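Local coordinates for protein (thiaminase I) (Bacillus subtilis, PDB 3THI) that probably degrades thiamin by transferring its pyrimidine-bearing methylene group from the thiazole to another base or nucleophile, as thiaminase I enzymes do, at residues A[245-250]-A[322-327]; A[58-63]-A[67-72]; A[149-154]-A[193-198]; A[116-121]-A[129-134]; A[19-24]-A[279-284]. All coordinates share one frame; numbering follows the deposited sequence.

Contact 1: A[245-250]-A[322-327]; sequences VRFKPI and YPIYSE
Phe247 and Glu327 meet flat against flat where strand 245-248, paired antiparallel with strand 96-112, faces the first turn of helix 324-332, in a thiaminase-1 domain whose fold is probably of the periplasmic-binding-protein type. The Phe247 ring and the Glu327 carboxylate lie 11° apart, and CD of Glu327 sits 3.4 Å above the ring plane, shifted toward the rim. Two torsions bring the groups together. Phe247 holds CG between its own backbone N and carbonyl carbon (chi1 51°), which swings the ring across toward the helix, while Glu327 turns CG away from its N (chi1 -167°) and runs on extended until the carboxylate covers the ring face. CG of Glu327 also touches the ring, 3.6 Å from CE2 of Phe247, so the methylenes that carry the carboxylate over the ring share in the contact. Ile324, one turn earlier, brings only its CG2 branch, 3.7 Å from CZ of Phe247 and oblique to the ring. Leu328 and Ile331 of the same helix and Met235 add further apolar neighbours, a setting well suited to a phenylalanine. The backbone N of Phe247 is buried without a partner in the model. Its carbonyl O faces another acceptor, a crowding that would be eased if the carboxyl group held a proton: Glu327 OE2 lies 2.8 Å from Phe247 O.

Contact 2: A[58-63]-A[67-72]; sequences IFLSHF and GYLLPF
Phe63 and Tyr68 are joined through the backbone where helix 60-65 ends in a Schellman motif. The polar part is one hydrogen bond across the turn: Tyr68 N donates to Phe63 O over 3.1 Å, five residues back, nearly along the C=O axis and with an N-H...O angle of 155°. Gly67 makes this reversal possible with its positive phi of 77°, which a glycine adopts easily because it has no CB. The apolar part is carried mainly by Leu69, which points at the helix and places CG 3.8 Å from CB of Phe63, while its CD1 reaches 3.7 Å from CD1 of Leu60, the two leucine chains crossing at about a right angle. With CG opposite its backbone N (chi1 -173°), Leu60 brings CD1 back to Leu69 although its CB points away. The aromatic part is looser: CD2 of Tyr68 comes within 4.1 Å of CD1 of Phe63, and the two side chains slant past each other without stacking. Beyond the turn, residues 69-70 pair with strand 260-269, and Leu69 also touches Tyr98. Putting an alanine at Leu69 would probably leave Leu60 CD1 and Phe63 CB without their apolar partner and open a gap between helix and strand. A directional bond thus shapes the turn, while leucine methyls and the Phe63 CB close the space beside it by van der Waals contact alone.

Contact 3: A[149-154]-A[193-198]; sequences INMAGG and RLLINM
The backbone leaving strand 147-149 runs past helix 186-199 at side-chain distance, with CA of Ile149 8.0 Å from CA of Leu195 and CA of Met151 7.9 Å from CA of Ile196. Met151 gives up the most surface to the contact. Its sulfur meets the helix between two residues, SD lying 3.7 Å from CB of Leu195, whose side chain it crosses at about a right angle, and 3.9 Å from CG1 of Ile196. A bend at chi3 (76°) turns CE of Met151 so that it, too, meets Ile196, 4.0 Å from CG1, the two chains crossing obliquely. Ile149 adds a looser contact, its CD1 standing 4.3 Å from CD2 of Leu195. A serine in place of Met151 is likely to leave Leu195 and Ile196 without this contact and a gap beside the helix. Just before Met151, Asn150 OD1 accepts from Ala152 N over 3.1 Å, an Asx turn that shapes the loop. Met160 touches Ile149, Met151 and Leu195, and Ile229 of strand 227-231 meets Ile149 and Leu195: this is helix-on-sheet packing, as in an alpha/beta domain of the periplasmic-binding-protein type.

Contact 4: A[116-121]-A[129-134]; sequences LKIGQV and KKIGTS
Lys130 lies alongside Ile118 and Val121, and its aliphatic stem does the packing. Ile118 slides past it in the opposite direction, with CD1 3.8 Å from CB of Lys130. The Ile118 and Ile131 side chains cross at about a right angle, CD1 of Ile118 lying 4.0 Å from CG2 of Ile131. Val121 likewise runs counter to the lysine, CG2 lying 3.9 Å from Lys130 CG. A bend at chi2 (-59°) turns the rest of the lysine chain toward Gln120, whose side chain crosses it near a right angle. The amide and ammonium groups do not bond directly. A water accepts a hydrogen from Lys130 NZ at 2.7 Å and, more weakly, from Gln120 NE2. Lys117 also crosses the lysine, and the two ammonium nitrogens, NZ of Lys117 and NZ of Lys130, stay 5.0 Å apart, two like charges that would probably repel each other, with water likely to screen them. Long flexible lysines fit such a boundary: carbon inward, charge outward. Ile118 and Val121 also pack on Leu109 of strand 96-112, and Ile118 on Tyr111. The contact is that of a weakly bonded helical turn, 116-119, packed against the end of the next helix, 124-131, beside strand 96-112.

Contact 5: A[19-24]-A[279-284]; sequences AAVLDQ and KKLANV
Val284 makes the largest contribution, pointing from helix 275-286 at Gln24 of helix 14-28. Its CG1, set opposite the backbone N (chi1 167°), lies 3.6 Å from CB of Gln24. CG1 of Val284 is also 3.8 Å from backbone atom C of Gln24, so a single methyl presses on both the side-chain root and the backbone. A compact beta-branched residue suits this place, where the two CA atoms of Gln24 and Val284 are only 6.6 Å apart. Gln24 offers just its first methylene to the valine. Beyond CG the chain bends (chi2 -65°), carrying the amide away from Val284 and toward helix 288-295, where Asp289 and Thr290 touch the side chain; the residue thus splits its apolar root from its polar end. Val21, one turn earlier, meets Leu281 more loosely: its CG1 is 4.2 Å from CD1 of Leu281, and the side chains cross at about a right angle. Leu281 reaches out with CG opposite its own N, which sends CD1 toward the partner helix. Over these segments the axes approach to 10.2 Å at an angle of 125°, a wide separation with no hydrogen bond across. Trp25 of the first helix also lies on Leu281 and Val284. Val21 and Leu281 both touch Leu34 of strand 33-36, so the pair is typical of neighbouring helices packed on a sheet in an alpha/beta fold such as that of periplasmic binding proteins.

How the contacts relate
The five contacts fall into two groups. Contacts 1, 3 and 4 form a chain: Lys248 NZ of contact 1 hydrogen-bonds Gly119 O of contact 4 at 2.8 Å, and Ser134 N of contact 4 hydrogen-bonds Asn197 O of contact 3, also at 2.8 Å. Contacts 2 and 5 join partly through Phe72, whose CZ is 3.6 Å from CB of Ala282, and through Lys279, which meets Leu70 and Pro71. The groups do not touch: the nearest atoms of contacts 2 and 3 are about 9 Å apart, the centres of contacts 4 and 5 about 43 Å. This division is consistent with the two lobes of a binding-protein-like fold, with the substrate probably in the cleft between them.

Contact 1: A[245-250]-A[322-327]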
# COMPACT_ATOMS: atom_id res chain seq x y z
N VAL A 245 -10.13 -17.89 0.02
CA VAL A 245 -9.55 -17.33 1.24
C VAL A 245 -10.52 -16.40 1.93
O VAL A 245 -11.49 -15.90 1.35
CB VAL A 245 -8.26 -16.48 1.03
CG1 VAL A 245 -7.11 -17.35 0.83
CG2 VAL A 245 -8.41 -15.51 -0.13
N ARG A 246 -10.27 -16.20 3.21
CA ARG A 246 -11.04 -15.28 4.02
C ARG A 246 -9.95 -14.34 4.51
O ARG A 246 -8.79 -14.74 4.61
CB ARG A 246 -11.71 -15.98 5.20
CG ARG A 246 -12.80 -16.95 4.79
CD ARG A 246 -13.85 -16.24 3.98
NE ARG A 246 -14.89 -17.14 3.49
CZ ARG A 246 -14.88 -17.74 2.31
NH1 ARG A 246 -13.87 -17.56 1.47
NH2 ARG A 246 -15.92 -18.47 1.93
N PHE A 247 -10.31 -13.09 4.75
CA PHE A 247 -9.35 -12.12 5.23
C PHE A 247 -10.05 -11.17 6.18
O PHE A 247 -11.28 -11.14 6.23
CB PHE A 247 -8.74 -11.32 4.07
CG PHE A 247 -9.76 -10.73 3.14
CD1 PHE A 247 -10.26 -11.48 2.08
CD2 PHE A 247 -10.18 -9.42 3.28
CE1 PHE A 247 -11.16 -10.91 1.17
CE2 PHE A 247 -11.07 -8.85 2.39
CZ PHE A 247 -11.57 -9.60 1.33
N LYS A 248 -9.27 -10.39 6.90
CA LYS A 248 -9.80 -9.42 7.84
C LYS A 248 -8.63 -8.59 8.32
O LYS A 248 -7.48 -9.04 8.23
CB LYS A 248 -10.46 -10.13 9.04
CG LYS A 248 -9.51 -10.99 9.87
CD LYS A 248 -10.21 -11.63 11.04
CE LYS A 248 -10.71 -10.58 12.02
NZ LYS A 248 -11.34 -11.20 13.23
N PRO A 249 -8.89 -7.36 8.76
CA PRO A 249 -7.80 -6.52 9.25
C PRO A 249 -7.22 -7.18 10.50
O PRO A 249 -7.88 -7.99 11.15
CB PRO A 249 -8.50 -5.21 9.58
CG PRO A 249 -9.64 -5.19 8.63
CD PRO A 249 -10.15 -6.59 8.73
N ILE A 250 -5.97 -6.86 10.80
CA ILE A 250 -5.31 -7.40 11.96
C ILE A 250 -4.46 -6.28 12.56
O ILE A 250 -3.80 -5.53 11.84
CB ILE A 250 -4.47 -8.67 11.60
CG1 ILE A 250 -3.78 -9.23 12.85
CG2 ILE A 250 -3.49 -8.39 10.45
CD1 ILE A 250 -3.32 -10.64 12.69
N TYR A 322 -17.17 -8.69 -8.60
CA TYR A 322 -16.18 -9.20 -7.65
C TYR A 322 -16.58 -8.90 -6.21
O TYR A 322 -16.16 -7.90 -5.64
CB TYR A 322 -14.82 -8.59 -7.98
CG TYR A 322 -14.48 -8.76 -9.44
CD1 TYR A 322 -14.22 -10.02 -9.97
CD2 TYR A 322 -14.46 -7.66 -10.31
CE1 TYR A 322 -13.96 -10.20 -11.33
CE2 TYR A 322 -14.20 -7.83 -11.68
CZ TYR A 322 -13.96 -9.10 -12.18
OH TYR A 322 -13.73 -9.30 -13.53
N PRO A 323 -17.41 -9.78 -5.60
CA PRO A 323 -17.89 -9.64 -4.22
C PRO A 323 -16.81 -9.43 -3.16
O PRO A 323 -17.11 -8.97 -2.05
CB PRO A 323 -18.68 -10.93 -4.00
CG PRO A 323 -19.23 -11.21 -5.38
CD PRO A 323 -18.00 -10.97 -6.23
N ILE A 324 -15.57 -9.77 -3.48
CA ILE A 324 -14.46 -9.54 -2.55
C ILE A 324 -14.36 -8.03 -2.26
O ILE A 324 -14.09 -7.62 -1.13
CB ILE A 324 -13.11 -10.06 -3.13
CG1 ILE A 324 -13.04 -11.59 -3.03
CG2 ILE A 324 -11.94 -9.44 -2.39
CD1 ILE A 324 -11.83 -12.19 -3.70
N TYR A 325 -14.61 -7.22 -3.29
CA TYR A 325 -14.56 -5.77 -3.14
C TYR A 325 -15.59 -5.18 -2.18
O TYR A 325 -15.50 -4.01 -1.80
CB TYR A 325 -14.62 -5.09 -4.51
CG TYR A 325 -13.25 -4.94 -5.11
CD1 TYR A 325 -12.43 -3.87 -4.73
CD2 TYR A 325 -12.75 -5.87 -6.02
CE1 TYR A 325 -11.14 -3.73 -5.24
CE2 TYR A 325 -11.46 -5.74 -6.54
CZ TYR A 325 -10.67 -4.66 -6.15
OH TYR A 325 -9.42 -4.48 -6.71
N SER A 326 -16.57 -5.99 -1.80
CA SER A 326 -17.60 -5.56 -0.85
C SER A 326 -16.93 -5.57 0.52
O SER A 326 -17.00 -4.59 1.28
CB SER A 326 -18.78 -6.54 -0.89
OG SER A 326 -19.85 -6.11 -0.06
N GLU A 327 -16.21 -6.65 0.81
CA GLU A 327 -15.49 -6.78 2.07
C GLU A 327 -14.36 -5.74 2.17
O GLU A 327 -14.14 -5.14 3.22
CB GLU A 327 -14.94 -8.19 2.19
CG GLU A 327 -14.46 -8.54 3.58
CD GLU A 327 -14.09 -10.00 3.73
OE1 GLU A 327 -14.44 -10.82 2.83
OE2 GLU A 327 -13.46 -10.33 4.74

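Contact 2: A[58-63]-A[67-72]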
# COMPACT_ATOMS: atom_id res chain seq x y z
N ILE A 58 4.34 8.21 2.07
CA ILE A 58 5.31 8.35 3.17
C ILE A 58 6.32 9.41 2.72
O ILE A 58 6.88 10.13 3.55
CB ILE A 58 6.06 7.02 3.53
CG1 ILE A 58 6.91 6.52 2.37
CG2 ILE A 58 5.10 5.95 3.99
CD1 ILE A 58 7.82 5.38 2.76
N PHE A 59 6.48 9.52 1.40
CA PHE A 59 7.41 10.48 0.80
C PHE A 59 6.79 11.83 0.48
O PHE A 59 7.52 12.75 0.10
CB PHE A 59 8.01 9.88 -0.48
CG PHE A 59 8.79 8.64 -0.24
CD1 PHE A 59 9.93 8.66 0.57
CD2 PHE A 59 8.36 7.42 -0.75
CE1 PHE A 59 10.62 7.49 0.87
CE2 PHE A 59 9.04 6.24 -0.45
CZ PHE A 59 10.17 6.28 0.36
N LEU A 60 5.48 11.96 0.69
CA LEU A 60 4.76 13.21 0.40
C LEU A 60 5.33 14.46 1.07
O LEU A 60 5.58 15.46 0.39
CB LEU A 60 3.27 13.10 0.75
CG LEU A 60 2.43 14.30 0.31
CD1 LEU A 60 2.51 14.42 -1.22
CD2 LEU A 60 0.99 14.16 0.77
N SER A 61 5.52 14.40 2.39
CA SER A 61 6.06 15.53 3.16
C SER A 61 7.40 16.03 2.62
O SER A 61 7.61 17.23 2.48
CB SER A 61 6.17 15.15 4.63
OG SER A 61 4.89 14.85 5.16
N HIS A 62 8.29 15.09 2.30
CA HIS A 62 9.59 15.41 1.73
C HIS A 62 9.43 16.12 0.38
O HIS A 62 10.01 17.18 0.15
CB HIS A 62 10.41 14.13 1.56
CG HIS A 62 11.67 14.33 0.77
ND1 HIS A 62 12.03 13.50 -0.28
CD2 HIS A 62 12.62 15.29 0.83
CE1 HIS A 62 13.14 13.96 -0.83
NE2 HIS A 62 13.52 15.04 -0.17
N PHE A 63 8.67 15.52 -0.54
CA PHE A 63 8.47 16.11 -1.86
C PHE A 63 7.86 17.50 -1.78
O PHE A 63 8.25 18.40 -2.52
CB PHE A 63 7.57 15.22 -2.74
CG PHE A 63 8.20 13.90 -3.12
CD1 PHE A 63 9.59 13.74 -3.11
CD2 PHE A 63 7.40 12.82 -3.50
CE1 PHE A 63 10.16 12.52 -3.48
CE2 PHE A 63 7.97 11.60 -3.87
CZ PHE A 63 9.35 11.45 -3.86
N GLY A 67 9.73 21.48 -2.47
CA GLY A 67 9.23 22.28 -3.58
C GLY A 67 9.11 21.57 -4.92
O GLY A 67 9.12 22.21 -5.97
N TYR A 68 8.95 20.25 -4.86
CA TYR A 68 8.83 19.40 -6.05
C TYR A 68 7.42 19.33 -6.64
O TYR A 68 7.24 19.13 -7.84
CB TYR A 68 9.22 17.96 -5.70
CG TYR A 68 10.70 17.71 -5.64
CD1 TYR A 68 11.50 17.96 -6.74
CD2 TYR A 68 11.28 17.18 -4.50
CE1 TYR A 68 12.86 17.68 -6.71
CE2 TYR A 68 12.65 16.91 -4.45
CZ TYR A 68 13.43 17.16 -5.56
OH TYR A 68 14.77 16.89 -5.54
N LEU A 69 6.42 19.48 -5.77
CA LEU A 69 5.03 19.34 -6.18
C LEU A 69 4.23 20.60 -6.39
O LEU A 69 4.54 21.66 -5.84
CB LEU A 69 4.30 18.44 -5.19
CG LEU A 69 5.01 17.13 -4.82
CD1 LEU A 69 4.10 16.31 -3.92
CD2 LEU A 69 5.40 16.34 -6.08
N LEU A 70 3.21 20.47 -7.24
CA LEU A 70 2.30 21.55 -7.57
C LEU A 70 1.00 21.24 -6.84
O LEU A 70 0.39 20.20 -7.08
CB LEU A 70 2.08 21.62 -9.09
CG LEU A 70 1.39 22.90 -9.57
CD1 LEU A 70 2.30 24.10 -9.30
CD2 LEU A 70 1.04 22.77 -11.05
N PRO A 71 0.55 22.13 -5.94
CA PRO A 71 -0.69 21.89 -5.20
C PRO A 71 -1.96 21.91 -6.05
O PRO A 71 -2.02 22.56 -7.10
CB PRO A 71 -0.69 23.00 -4.16
CG PRO A 71 -0.01 24.14 -4.90
CD PRO A 71 1.15 23.43 -5.58
N PHE A 72 -2.95 21.16 -5.59
CA PHE A 72 -4.25 21.10 -6.24
C PHE A 72 -5.24 21.97 -5.46
O PHE A 72 -5.50 21.73 -4.28
CB PHE A 72 -4.79 19.67 -6.27
CG PHE A 72 -4.03 18.74 -7.18
CD1 PHE A 72 -2.86 18.14 -6.76
CD2 PHE A 72 -4.53 18.43 -8.45
CE1 PHE A 72 -2.18 17.25 -7.57
CE2 PHE A 72 -3.86 17.54 -9.27
CZ PHE A 72 -2.68 16.94 -8.83

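Contact 3: A[149-154]-A[193-198]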
# COMPACT_ATOMS: atom_id res chain seq x y z
N ILE A 149 4.59 -13.99 5.87
CA ILE A 149 4.62 -12.54 5.86
C ILE A 149 5.92 -12.01 5.30
O ILE A 149 7.00 -12.52 5.58
CB ILE A 149 4.36 -11.93 7.26
CG1 ILE A 149 4.17 -10.41 7.13
CG2 ILE A 149 5.49 -12.27 8.21
CD1 ILE A 149 3.96 -9.68 8.45
N ASN A 150 5.80 -11.00 4.45
CA ASN A 150 6.95 -10.36 3.84
C ASN A 150 7.48 -9.27 4.77
O ASN A 150 6.81 -8.26 5.03
CB ASN A 150 6.55 -9.77 2.48
CG ASN A 150 7.73 -9.18 1.73
OD1 ASN A 150 8.81 -9.03 2.28
ND2 ASN A 150 7.52 -8.87 0.46
N MET A 151 8.66 -9.50 5.31
CA MET A 151 9.29 -8.54 6.19
C MET A 151 10.71 -8.28 5.70
O MET A 151 11.56 -7.83 6.44
CB MET A 151 9.28 -9.03 7.64
CG MET A 151 7.90 -8.97 8.27
SD MET A 151 7.82 -9.42 10.01
CE MET A 151 8.48 -7.97 10.80
N ALA A 152 10.95 -8.63 4.44
CA ALA A 152 12.24 -8.44 3.79
C ALA A 152 12.38 -6.97 3.37
O ALA A 152 11.39 -6.32 3.05
CB ALA A 152 12.33 -9.33 2.56
N GLY A 153 13.60 -6.46 3.34
CA GLY A 153 13.76 -5.06 2.95
C GLY A 153 13.73 -4.16 4.17
O GLY A 153 12.85 -4.30 5.04
N GLY A 154 14.71 -3.24 4.24
CA GLY A 154 14.83 -2.33 5.37
C GLY A 154 13.71 -1.31 5.52
O GLY A 154 13.25 -1.06 6.63
N ARG A 193 9.18 -8.75 16.40
CA ARG A 193 9.86 -10.02 16.67
C ARG A 193 8.85 -11.13 16.73
O ARG A 193 9.11 -12.22 16.24
CB ARG A 193 10.59 -9.98 18.01
CG ARG A 193 11.85 -9.18 17.98
CD ARG A 193 12.59 -9.25 19.28
NE ARG A 193 14.01 -9.13 18.98
CZ ARG A 193 14.89 -10.10 19.17
NH1 ARG A 193 14.50 -11.26 19.68
NH2 ARG A 193 16.15 -9.93 18.79
N LEU A 194 7.70 -10.86 17.34
CA LEU A 194 6.65 -11.87 17.45
C LEU A 194 6.25 -12.36 16.05
O LEU A 194 6.07 -13.56 15.83
CB LEU A 194 5.43 -11.29 18.17
CG LEU A 194 4.39 -12.35 18.52
CD1 LEU A 194 5.01 -13.37 19.46
CD2 LEU A 194 3.17 -11.72 19.13
N LEU A 195 6.17 -11.42 15.10
CA LEU A 195 5.82 -11.72 13.72
C LEU A 195 6.89 -12.58 13.08
O LEU A 195 6.58 -13.54 12.37
CB LEU A 195 5.69 -10.43 12.92
CG LEU A 195 4.46 -9.57 13.17
CD1 LEU A 195 4.66 -8.22 12.52
CD2 LEU A 195 3.22 -10.28 12.63
N ILE A 196 8.15 -12.21 13.30
CA ILE A 196 9.29 -12.96 12.77
C ILE A 196 9.30 -14.35 13.40
O ILE A 196 9.54 -15.35 12.73
CB ILE A 196 10.61 -12.21 13.08
CG1 ILE A 196 10.68 -10.93 12.23
CG2 ILE A 196 11.81 -13.11 12.85
CD1 ILE A 196 11.74 -9.93 12.69
N ASN A 197 8.99 -14.39 14.68
CA ASN A 197 8.94 -15.65 15.41
C ASN A 197 7.88 -16.59 14.82
O ASN A 197 8.08 -17.81 14.75
CB ASN A 197 8.64 -15.38 16.89
CG ASN A 197 8.79 -16.62 17.73
OD1 ASN A 197 9.87 -17.21 17.80
ND2 ASN A 197 7.71 -17.04 18.36
N MET A 198 6.75 -16.02 14.41
CA MET A 198 5.67 -16.81 13.83
C MET A 198 5.94 -17.27 12.39
O MET A 198 5.56 -18.37 11.99
CB MET A 198 4.35 -16.03 13.88
CG MET A 198 3.84 -15.78 15.31
SD MET A 198 2.15 -15.15 15.35
CE MET A 198 2.43 -13.32 15.36

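Contact 4: A[116-121]-A[129-134]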
# COMPACT_ATOMS: atom_id res chain seq x y z
N LEU A 116 -12.07 -21.46 11.20
CA LEU A 116 -12.83 -20.51 12.00
C LEU A 116 -12.02 -19.86 13.12
O LEU A 116 -12.14 -18.66 13.36
CB LEU A 116 -14.08 -21.18 12.57
CG LEU A 116 -14.99 -21.90 11.56
CD1 LEU A 116 -16.14 -22.54 12.29
CD2 LEU A 116 -15.52 -20.93 10.52
N LYS A 117 -11.16 -20.64 13.78
CA LYS A 117 -10.34 -20.14 14.89
C LYS A 117 -9.47 -18.93 14.55
O LYS A 117 -9.27 -18.05 15.39
CB LYS A 117 -9.48 -21.25 15.49
CG LYS A 117 -10.26 -22.28 16.25
CD LYS A 117 -9.34 -23.17 17.06
CE LYS A 117 -10.12 -24.19 17.86
NZ LYS A 117 -9.25 -24.88 18.85
N ILE A 118 -8.91 -18.91 13.33
CA ILE A 118 -8.08 -17.79 12.89
C ILE A 118 -8.98 -16.63 12.50
O ILE A 118 -8.56 -15.47 12.49
CB ILE A 118 -7.18 -18.18 11.69
CG1 ILE A 118 -6.35 -19.42 12.02
CG2 ILE A 118 -6.22 -17.05 11.34
CD1 ILE A 118 -5.33 -19.22 13.14
N GLY A 119 -10.25 -16.95 12.24
CA GLY A 119 -11.23 -15.93 11.87
C GLY A 119 -11.57 -15.00 13.02
O GLY A 119 -12.01 -13.87 12.80
N GLN A 120 -11.36 -15.46 14.24
CA GLN A 120 -11.65 -14.65 15.42
C GLN A 120 -10.46 -13.84 15.92
O GLN A 120 -10.59 -13.08 16.87
CB GLN A 120 -12.21 -15.54 16.55
CG GLN A 120 -11.27 -16.63 17.03
CD GLN A 120 -11.95 -17.62 17.97
OE1 GLN A 120 -13.06 -18.07 17.70
NE2 GLN A 120 -11.29 -17.95 19.07
N VAL A 121 -9.31 -14.02 15.27
CA VAL A 121 -8.07 -13.32 15.61
C VAL A 121 -8.13 -11.86 15.18
O VAL A 121 -8.35 -11.57 14.00
CB VAL A 121 -6.85 -14.00 14.95
CG1 VAL A 121 -5.59 -13.17 15.16
CG2 VAL A 121 -6.65 -15.39 15.52
N LYS A 129 -1.17 -17.00 19.85
CA LYS A 129 -1.78 -18.02 20.70
C LYS A 129 -2.39 -19.15 19.87
O LYS A 129 -2.58 -20.25 20.38
CB LYS A 129 -2.86 -17.39 21.60
CG LYS A 129 -2.28 -16.51 22.69
CD LYS A 129 -3.34 -15.99 23.66
CE LYS A 129 -2.72 -15.00 24.64
NZ LYS A 129 -3.74 -14.34 25.51
N LYS A 130 -2.65 -18.88 18.60
CA LYS A 130 -3.24 -19.85 17.68
C LYS A 130 -2.23 -20.61 16.85
O LYS A 130 -2.32 -21.83 16.74
CB LYS A 130 -4.24 -19.16 16.75
CG LYS A 130 -5.45 -18.59 17.48
CD LYS A 130 -6.22 -19.68 18.22
CE LYS A 130 -7.33 -19.06 19.07
NZ LYS A 130 -8.23 -20.10 19.64
N ILE A 131 -1.29 -19.90 16.24
CA ILE A 131 -0.29 -20.56 15.42
C ILE A 131 1.06 -20.78 16.10
O ILE A 131 1.82 -21.66 15.70
CB ILE A 131 -0.09 -19.84 14.07
CG1 ILE A 131 0.44 -18.44 14.28
CG2 ILE A 131 -1.42 -19.81 13.31
CD1 ILE A 131 0.83 -17.76 13.00
N GLY A 132 1.37 -19.98 17.13
CA GLY A 132 2.63 -20.15 17.83
C GLY A 132 3.89 -19.80 17.05
O GLY A 132 3.83 -19.12 16.03
N THR A 133 5.02 -20.27 17.54
CA THR A 133 6.31 -20.02 16.91
C THR A 133 6.57 -20.95 15.74
O THR A 133 6.19 -22.12 15.78
CB THR A 133 7.45 -20.23 17.93
OG1 THR A 133 7.33 -19.30 19.00
CG2 THR A 133 8.80 -20.05 17.28
N SER A 134 7.19 -20.42 14.69
CA SER A 134 7.55 -21.25 13.55
C SER A 134 8.58 -22.24 14.11
O SER A 134 9.33 -21.90 15.03
CB SER A 134 8.20 -20.40 12.46
OG SER A 134 8.93 -21.22 11.56
O HOH W 1 -10.85 -20.45 20.04

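Contact 5: A[19-24]-A[279-284]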
# COMPACT_ATOMS: atom_id res chain seq x y z
N ALA A 19 -2.22 1.18 -19.53
CA ALA A 19 -3.25 1.07 -20.55
C ALA A 19 -4.50 1.83 -20.14
O ALA A 19 -5.08 2.58 -20.93
CB ALA A 19 -3.57 -0.37 -20.83
N ALA A 20 -4.90 1.67 -18.88
CA ALA A 20 -6.09 2.34 -18.35
C ALA A 20 -5.93 3.85 -18.50
O ALA A 20 -6.82 4.53 -19.03
CB ALA A 20 -6.32 1.96 -16.87
N VAL A 21 -4.78 4.36 -18.06
CA VAL A 21 -4.50 5.79 -18.13
C VAL A 21 -4.49 6.34 -19.56
O VAL A 21 -5.09 7.38 -19.83
CB VAL A 21 -3.17 6.11 -17.43
CG1 VAL A 21 -2.79 7.57 -17.65
CG2 VAL A 21 -3.31 5.83 -15.94
N LEU A 22 -3.83 5.62 -20.48
CA LEU A 22 -3.75 6.04 -21.88
C LEU A 22 -5.14 6.11 -22.50
O LEU A 22 -5.51 7.12 -23.10
CB LEU A 22 -2.88 5.08 -22.69
CG LEU A 22 -2.62 5.47 -24.15
CD1 LEU A 22 -1.69 6.68 -24.20
CD2 LEU A 22 -2.00 4.29 -24.91
N ASP A 23 -5.92 5.05 -22.30
CA ASP A 23 -7.27 4.99 -22.84
C ASP A 23 -8.13 6.13 -22.30
O ASP A 23 -8.75 6.87 -23.08
CB ASP A 23 -7.91 3.65 -22.52
CG ASP A 23 -9.28 3.49 -23.14
OD1 ASP A 23 -9.53 4.09 -24.22
OD2 ASP A 23 -10.10 2.75 -22.56
N GLN A 24 -8.16 6.30 -20.98
CA GLN A 24 -8.96 7.36 -20.38
C GLN A 24 -8.46 8.77 -20.75
O GLN A 24 -9.27 9.69 -20.92
CB GLN A 24 -9.04 7.19 -18.87
CG GLN A 24 -9.76 5.94 -18.45
CD GLN A 24 -11.22 5.95 -18.84
OE1 GLN A 24 -11.87 6.99 -18.81
NE2 GLN A 24 -11.75 4.79 -19.19
N LYS A 279 -2.66 18.71 -14.34
CA LYS A 279 -3.68 18.55 -13.31
C LYS A 279 -4.81 17.70 -13.89
O LYS A 279 -5.41 16.86 -13.21
CB LYS A 279 -4.24 19.91 -12.90
CG LYS A 279 -3.40 20.68 -11.89
CD LYS A 279 -3.86 22.14 -11.88
CE LYS A 279 -3.39 22.88 -10.65
NZ LYS A 279 -1.93 22.95 -10.50
N LYS A 280 -5.10 17.93 -15.17
CA LYS A 280 -6.15 17.22 -15.86
C LYS A 280 -5.78 15.73 -15.94
O LYS A 280 -6.61 14.86 -15.69
CB LYS A 280 -6.33 17.82 -17.25
CG LYS A 280 -7.69 17.56 -17.87
CD LYS A 280 -7.83 18.18 -19.24
CE LYS A 280 -9.23 17.95 -19.79
NZ LYS A 280 -9.38 18.44 -21.19
N LEU A 281 -4.51 15.45 -16.25
CA LEU A 281 -4.00 14.08 -16.32
C LEU A 281 -4.01 13.42 -14.95
O LEU A 281 -4.41 12.26 -14.81
CB LEU A 281 -2.58 14.08 -16.91
CG LEU A 281 -1.88 12.72 -16.99
CD1 LEU A 281 -2.66 11.76 -17.88
CD2 LEU A 281 -0.48 12.92 -17.52
N ALA A 282 -3.54 14.14 -13.93
CA ALA A 282 -3.53 13.62 -12.56
C ALA A 282 -4.95 13.16 -12.18
O ALA A 282 -5.14 12.09 -11.62
CB ALA A 282 -3.04 14.69 -11.60
N ASN A 283 -5.94 13.98 -12.52
CA ASN A 283 -7.33 13.66 -12.23
C ASN A 283 -7.81 12.41 -12.96
O ASN A 283 -8.50 11.58 -12.37
CB ASN A 283 -8.22 14.85 -12.55
CG ASN A 283 -8.42 15.74 -11.35
OD1 ASN A 283 -9.09 15.37 -10.38
ND2 ASN A 283 -7.80 16.92 -11.38
N VAL A 284 -7.45 12.30 -14.24
CA VAL A 284 -7.81 11.13 -15.05
C VAL A 284 -7.18 9.90 -14.40
O VAL A 284 -7.85 8.91 -14.14
CB VAL A 284 -7.31 11.27 -16.52
CG1 VAL A 284 -7.40 9.94 -17.24
CG2 VAL A 284 -8.13 12.32 -17.28